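Local coordinates for virulence protein STM3117 (Salmonella enterica subsp. enterica serovar Typhimurium, PDB 3HUH), which promotes replication of the bacterium inside host macrophages and may take part in the biosynthesis and modification of cell-wall peptidoglycan, at residues A[83-87]-A[133-137]; A[121-127]-A[139-143]. All blocks are in the same frame, centred on the assembly; numbering follows the deposited sequence.

Interaction 1: A[83-87]-A[133-137]; sequences TPGSA and PDGNL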
ATOM      1  N   THR A  83     -12.553   3.929   0.811  1.00 17.26           N
ATOM      2  CA  THR A  83     -13.262   3.178   1.830  1.00 18.43           C
ATOM      3  C   THR A  83     -12.455   2.883   3.089  1.00 16.93           C
ATOM      4  O   THR A  83     -11.424   2.212   3.037  1.00 16.51           O
ATOM      5  CB  THR A  83     -13.732   1.823   1.243  1.00 18.89           C
ATOM      6  OG1 THR A  83     -14.505   2.047   0.053  1.00 18.11           O
ATOM      7  CG2 THR A  83     -14.570   1.051   2.264  1.00 18.94           C
ATOM      8  N   PRO A  84     -12.914   3.382   4.246  1.00 17.12           N
ATOM      9  CA  PRO A  84     -12.172   3.105   5.482  1.00 17.27           C
ATOM     10  C   PRO A  84     -12.248   1.600   5.750  1.00 19.47           C
ATOM     11  O   PRO A  84     -13.297   0.986   5.542  1.00 20.13           O
ATOM     12  CB  PRO A  84     -12.941   3.906   6.532  1.00 18.21           C
ATOM     13  CG  PRO A  84     -13.449   5.083   5.745  1.00 18.13           C
ATOM     14  CD  PRO A  84     -13.942   4.416   4.470  1.00 17.51           C
ATOM     15  N   GLY A  85     -11.138   1.009   6.188  1.00 18.06           N
ATOM     16  CA  GLY A  85     -11.117  -0.416   6.480  1.00 17.71           C
ATOM     17  C   GLY A  85     -10.939  -1.342   5.288  1.00 18.21           C
ATOM     18  O   GLY A  85     -11.105  -2.556   5.415  1.00 18.26           O
ATOM     19  N   SER A  86     -10.587  -0.785   4.134  1.00 17.29           N
ATOM     20  CA  SER A  86     -10.401  -1.576   2.921  1.00 17.31           C
ATOM     21  C   SER A  86      -8.946  -1.967   2.656  1.00 18.28           C
ATOM     22  O   SER A  86      -8.658  -2.676   1.687  1.00 18.82           O
ATOM     23  CB  SER A  86     -10.943  -0.810   1.707  1.00 17.75           C
ATOM     24  OG  SER A  86     -10.214   0.384   1.473  1.00 17.27           O
ATOM     25  N   ALA A  87      -8.031  -1.509   3.507  1.00 17.37           N
ATOM     26  CA  ALA A  87      -6.619  -1.825   3.329  1.00 16.05           C
ATOM     27  C   ALA A  87      -6.203  -3.123   4.013  1.00 16.84           C
ATOM     28  O   ALA A  87      -6.723  -3.481   5.074  1.00 15.96           O
ATOM     29  CB  ALA A  87      -5.753  -0.673   3.833  1.00 16.98           C
ATOM     30  N   PRO A 133      -7.759   1.347  13.742  1.00 19.26           N
ATOM     31  CA  PRO A 133      -9.065   1.898  14.131  1.00 19.61           C
ATOM     32  C   PRO A 133     -10.214   1.786  13.138  1.00 20.80           C
ATOM     33  O   PRO A 133     -11.385   1.738  13.541  1.00 21.23           O
ATOM     34  CB  PRO A 133      -8.731   3.346  14.465  1.00 20.51           C
ATOM     35  CG  PRO A 133      -7.368   3.232  15.045  1.00 21.56           C
ATOM     36  CD  PRO A 133      -6.684   2.304  14.058  1.00 20.45           C
ATOM     37  N   ASP A 134      -9.890   1.732  11.850  1.00 19.01           N
ATOM     38  CA  ASP A 134     -10.921   1.651  10.822  1.00 19.40           C
ATOM     39  C   ASP A 134     -11.191   0.234  10.337  1.00 17.87           C
ATOM     40  O   ASP A 134     -12.064   0.019   9.505  1.00 18.56           O
ATOM     41  CB  ASP A 134     -10.548   2.552   9.642  1.00 18.22           C
ATOM     42  CG  ASP A 134     -10.608   4.029   9.998  1.00 20.12           C
ATOM     43  OD1 ASP A 134     -11.686   4.643   9.836  1.00 19.98           O
ATOM     44  OD2 ASP A 134      -9.583   4.572  10.464  1.00 20.17           O
ATOM     45  N   GLY A 135     -10.446  -0.735  10.859  1.00 19.60           N
ATOM     46  CA  GLY A 135     -10.660  -2.110  10.450  1.00 18.65           C
ATOM     47  C   GLY A 135      -9.688  -2.614   9.397  1.00 18.63           C
ATOM     48  O   GLY A 135      -9.806  -3.752   8.937  1.00 19.84           O
ATOM     49  N   ASN A 136      -8.739  -1.773   8.993  1.00 17.57           N
ATOM     50  CA  ASN A 136      -7.752  -2.202   8.011  1.00 16.91           C
ATOM     51  C   ASN A 136      -6.970  -3.354   8.636  1.00 17.69           C
ATOM     52  O   ASN A 136      -6.709  -3.357   9.846  1.00 17.91           O
ATOM     53  CB  ASN A 136      -6.782  -1.066   7.673  1.00 15.99           C
ATOM     54  CG  ASN A 136      -7.467   0.111   6.992  1.00 15.68           C
ATOM     55  OD1 ASN A 136      -7.267   1.264   7.374  1.00 18.24           O
ATOM     56  ND2 ASN A 136      -8.265  -0.175   5.978  1.00 14.03           N
ATOM     57  N   LEU A 137      -6.612  -4.339   7.821  1.00 16.51           N
ATOM     58  CA  LEU A 137      -5.843  -5.470   8.325  1.00 17.12           C
ATOM     59  C   LEU A 137      -4.365  -5.118   8.233  1.00 17.12           C
ATOM     60  O   LEU A 137      -3.868  -4.749   7.160  1.00 19.16           O
ATOM     61  CB  LEU A 137      -6.132  -6.728   7.508  1.00 15.78           C
ATOM     62  CG  LEU A 137      -5.432  -8.000   8.002  1.00 17.95           C
ATOM     63  CD1 LEU A 137      -5.959  -8.388   9.384  1.00 20.13           C
ATOM     64  CD2 LEU A 137      -5.663  -9.118   7.005  1.00 18.06           C
TER
HETATM   65  O   HOH W   1     -14.547   1.058   8.763  1.00 37.47           O

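Interaction 2: A[121-127]-A[139-143]; sequences ATGEIMS and EISQY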
ATOM      1  N   ALA A 121       7.383 -11.301   0.021  1.00 20.50           N
ATOM      2  CA  ALA A 121       7.751 -10.999  -1.354  1.00 23.19           C
ATOM      3  C   ALA A 121       9.036 -11.719  -1.775  1.00 23.24           C
ATOM      4  O   ALA A 121       9.160 -12.163  -2.917  1.00 24.51           O
ATOM      5  CB  ALA A 121       7.926  -9.493  -1.523  1.00 22.71           C
ATOM      6  N   THR A 122       9.983 -11.845  -0.850  1.00 24.29           N
ATOM      7  CA  THR A 122      11.264 -12.478  -1.155  1.00 25.08           C
ATOM      8  C   THR A 122      11.611 -13.680  -0.282  1.00 26.10           C
ATOM      9  O   THR A 122      12.782 -14.036  -0.160  1.00 27.39           O
ATOM     10  CB  THR A 122      12.420 -11.471  -1.027  1.00 25.02           C
ATOM     11  OG1 THR A 122      12.481 -10.985   0.321  1.00 25.16           O
ATOM     12  CG2 THR A 122      12.226 -10.306  -1.992  1.00 25.82           C
ATOM     13  N   GLY A 123      10.606 -14.302   0.323  1.00 25.68           N
ATOM     14  CA  GLY A 123      10.876 -15.455   1.163  1.00 26.04           C
ATOM     15  C   GLY A 123       9.826 -15.668   2.235  1.00 27.00           C
ATOM     16  O   GLY A 123       8.804 -14.983   2.256  1.00 26.60           O
ATOM     17  N   GLU A 124      10.080 -16.617   3.129  1.00 25.54           N
ATOM     18  CA  GLU A 124       9.138 -16.917   4.199  1.00 26.27           C
ATOM     19  C   GLU A 124       9.219 -15.892   5.330  1.00 25.61           C
ATOM     20  O   GLU A 124      10.298 -15.395   5.671  1.00 24.40           O
ATOM     21  CB  GLU A 124       9.394 -18.329   4.747  1.00 28.95           C
ATOM     22  CG  GLU A 124       8.363 -18.808   5.766  1.00 34.13           C
ATOM     23  CD  GLU A 124       8.609 -20.237   6.238  1.00 38.24           C
ATOM     24  OE1 GLU A 124       9.716 -20.514   6.751  1.00 39.16           O
ATOM     25  OE2 GLU A 124       7.693 -21.081   6.098  1.00 39.13           O
ATOM     26  N   ILE A 125       8.062 -15.566   5.895  1.00 22.87           N
ATOM     27  CA  ILE A 125       7.990 -14.615   6.996  1.00 22.28           C
ATOM     28  C   ILE A 125       7.079 -15.157   8.096  1.00 22.50           C
ATOM     29  O   ILE A 125       6.254 -16.039   7.848  1.00 22.36           O
ATOM     30  CB  ILE A 125       7.410 -13.248   6.526  1.00 20.93           C
ATOM     31  CG1 ILE A 125       5.993 -13.445   5.973  1.00 20.63           C
ATOM     32  CG2 ILE A 125       8.319 -12.625   5.470  1.00 20.66           C
ATOM     33  CD1 ILE A 125       5.343 -12.155   5.446  1.00 20.67           C
ATOM     34  N   MET A 126       7.247 -14.647   9.312  1.00 20.17           N
ATOM     35  CA  MET A 126       6.386 -15.036  10.429  1.00 20.87           C
ATOM     36  C   MET A 126       5.523 -13.797  10.617  1.00 19.42           C
ATOM     37  O   MET A 126       6.046 -12.708  10.838  1.00 19.86           O
ATOM     38  CB  MET A 126       7.187 -15.309  11.703  1.00 21.24           C
ATOM     39  CG  MET A 126       6.340 -15.900  12.854  1.00 21.88           C
ATOM     40  SD  MET A 126       5.589 -17.535  12.487  1.00 21.08           S
ATOM     41  CE  MET A 126       6.863 -18.220  11.536  1.00 18.71           C
ATOM     42  N   SER A 127       4.208 -13.965  10.528  1.00 18.89           N
ATOM     43  CA  SER A 127       3.300 -12.828  10.625  1.00 18.27           C
ATOM     44  C   SER A 127       2.337 -12.820  11.798  1.00 19.01           C
ATOM     45  O   SER A 127       1.869 -13.863  12.249  1.00 18.65           O
ATOM     46  CB  SER A 127       2.458 -12.725   9.352  1.00 18.73           C
ATOM     47  OG  SER A 127       3.254 -12.594   8.193  1.00 19.94           O
ATOM     48  N   GLU A 139      -0.629  -6.602   8.845  1.00 16.54           N
ATOM     49  CA  GLU A 139       0.191  -7.791   9.009  1.00 17.23           C
ATOM     50  C   GLU A 139       1.601  -7.307   9.333  1.00 16.84           C
ATOM     51  O   GLU A 139       2.221  -6.620   8.526  1.00 17.86           O
ATOM     52  CB  GLU A 139       0.182  -8.597   7.698  1.00 18.53           C
ATOM     53  CG  GLU A 139       0.932  -9.930   7.734  1.00 19.57           C
ATOM     54  CD  GLU A 139       0.951 -10.643   6.381  1.00 22.12           C
ATOM     55  OE1 GLU A 139       0.262 -10.180   5.445  1.00 23.31           O
ATOM     56  OE2 GLU A 139       1.654 -11.674   6.250  1.00 20.50           O
ATOM     57  N   ILE A 140       2.090  -7.631  10.526  1.00 16.52           N
ATOM     58  CA  ILE A 140       3.442  -7.238  10.929  1.00 17.35           C
ATOM     59  C   ILE A 140       4.277  -8.511  10.847  1.00 18.45           C
ATOM     60  O   ILE A 140       3.968  -9.512  11.505  1.00 17.90           O
ATOM     61  CB  ILE A 140       3.461  -6.658  12.353  1.00 18.05           C
ATOM     62  CG1 ILE A 140       2.538  -5.438  12.417  1.00 19.35           C
ATOM     63  CG2 ILE A 140       4.873  -6.238  12.722  1.00 17.79           C
ATOM     64  CD1 ILE A 140       2.246  -4.939  13.811  1.00 19.86           C
ATOM     65  N   SER A 141       5.340  -8.473  10.049  1.00 16.70           N
ATOM     66  CA  SER A 141       6.138  -9.673   9.832  1.00 17.32           C
ATOM     67  C   SER A 141       7.654  -9.535   9.896  1.00 18.52           C
ATOM     68  O   SER A 141       8.210  -8.473   9.645  1.00 19.92           O
ATOM     69  CB  SER A 141       5.764 -10.255   8.466  1.00 17.87           C
ATOM     70  OG  SER A 141       4.362 -10.187   8.254  1.00 16.76           O
ATOM     71  N   GLN A 142       8.314 -10.640  10.228  1.00 19.65           N
ATOM     72  CA  GLN A 142       9.768 -10.686  10.280  1.00 21.36           C
ATOM     73  C   GLN A 142      10.208 -11.813   9.356  1.00 22.96           C
ATOM     74  O   GLN A 142       9.627 -12.905   9.383  1.00 22.65           O
ATOM     75  CB  GLN A 142      10.261 -10.974  11.701  1.00 22.73           C
ATOM     76  CG  GLN A 142      11.761 -11.215  11.778  1.00 25.56           C
ATOM     77  CD  GLN A 142      12.228 -11.542  13.179  1.00 26.88           C
ATOM     78  OE1 GLN A 142      11.557 -12.263  13.917  1.00 26.62           O
ATOM     79  NE2 GLN A 142      13.393 -11.022  13.549  1.00 28.73           N
ATOM     80  N   TYR A 143      11.215 -11.556   8.529  1.00 23.31           N
ATOM     81  CA  TYR A 143      11.702 -12.588   7.623  1.00 24.32           C
ATOM     82  C   TYR A 143      12.438 -13.676   8.394  1.00 24.70           C
ATOM     83  O   TYR A 143      13.166 -13.323   9.346  1.00 25.01           O
ATOM     84  CB  TYR A 143      12.635 -11.988   6.566  1.00 24.67           C
ATOM     85  CG  TYR A 143      11.921 -11.594   5.296  1.00 23.61           C
ATOM     86  CD1 TYR A 143      11.383 -10.319   5.138  1.00 21.99           C
ATOM     87  CD2 TYR A 143      11.733 -12.521   4.272  1.00 22.66           C
ATOM     88  CE1 TYR A 143      10.666  -9.980   3.987  1.00 22.58           C
ATOM     89  CE2 TYR A 143      11.021 -12.196   3.124  1.00 23.10           C
ATOM     90  CZ  TYR A 143      10.491 -10.924   2.991  1.00 22.25           C
ATOM     91  OH  TYR A 143       9.783 -10.616   1.858  1.00 22.81           O
TER

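Interaction 1: A[83-87]-A[133-137]
A87 and L137 are joined by a backbone hydrogen bond, L137 N donating to A87 O over 2.9 Å. It marks the place where two loops begin to run into neighbouring strands, 88-93 and 137-142, and the pairing goes on from L137 to L89. Van der Waals contact does much of the rest. G85 CA lies 3.2 Å from D134 O, a tight fit where a side chain would run into that carbonyl; its positive phi of 81° also suits glycine, third in a type II beta turn whose second position is P84. In that turn T83 O accepts from both S86 N and S86 OG, the latter at 2.7 Å on a carbonyl lone pair. In the glyoxalase (VOC) fold, strands 88-93 and 137-142 are parallel partners in the second four-stranded sheet, so this contact lies where both strands begin. Among the side chains, P84 CB rests 3.6 Å from D134 OD1, an oxygen already taken by S32 N. The N136 carboxamide points towards the backbone of 85-87, and its CG lies 3.7 Å from A87 CB. One water bridges the segments, donating to D134 O at 2.8 Å and only weakly to P84 O.

Interaction 2: A[121-127]-A[139-143]
M126 and Q142 form an antiparallel hydrogen-bonded pair: M126 N donates to Q142 O at 3.0 Å and Q142 N to M126 O at 3.1 Å, satisfying the polar backbone of both residues. The far edge of strand 123-127 is satisfied too, I125 and S127 bonding to R118 and V116. In the neighbouring non-hydrogen-bonded pair, S127 and S141, small hydroxyls suit the close backbones. They form a chain of hydrogen bonds: S141 OG donates to S127 OG at 2.7 Å, and S127 OG in turn donates to the anti lone pair of E139 OE2, also at 2.7 Å. With CG anti to the backbone N (chi1 -176°) and an extended chain beyond, E139 reaches from its strand to S127. The Y143 side chain folds back over residues 121-125, beside the turn into strand 123-131. T122 N gives Y143 OH a nearly straight bond of 3.0 Å (169°), while the same OH also bonds D25 OD1 of the second subunit, whose OD2 takes A121 N. One ring face receives I125 CG2, a CH-pi contact 3.5 Å from the centroid, and G123 N lies in plane at the ring edge. On the other side of the sheet, Q142 OE1 is held by I97 N. This is a twisted beta hairpin, the last in the second four-stranded sheet of a glyoxalase (VOC) fold, and its open end meets the second subunit.

From the N terminus, strands 21-31, 48-52, 56-61 and 64-70 form the first sheet before the chain reaches 83-87, the loop leading into strand 88-93. Interaction 1 closes a long loop from here to 133-137, taking in helix 97-106 and most of the second sheet. Interaction 2 starts within that loop, at 121-127, and closes a shorter one at 139-143. The two therefore cross, neither containing the other, and their centres lie 21 Å apart. Segment 133-137 is the connection inside the hairpin paired by interaction 2. Together they tie strand 137-142 to both its neighbours, 88-93 at its start and 123-131 towards its C-terminal end, and both contacts also touch the second subunit.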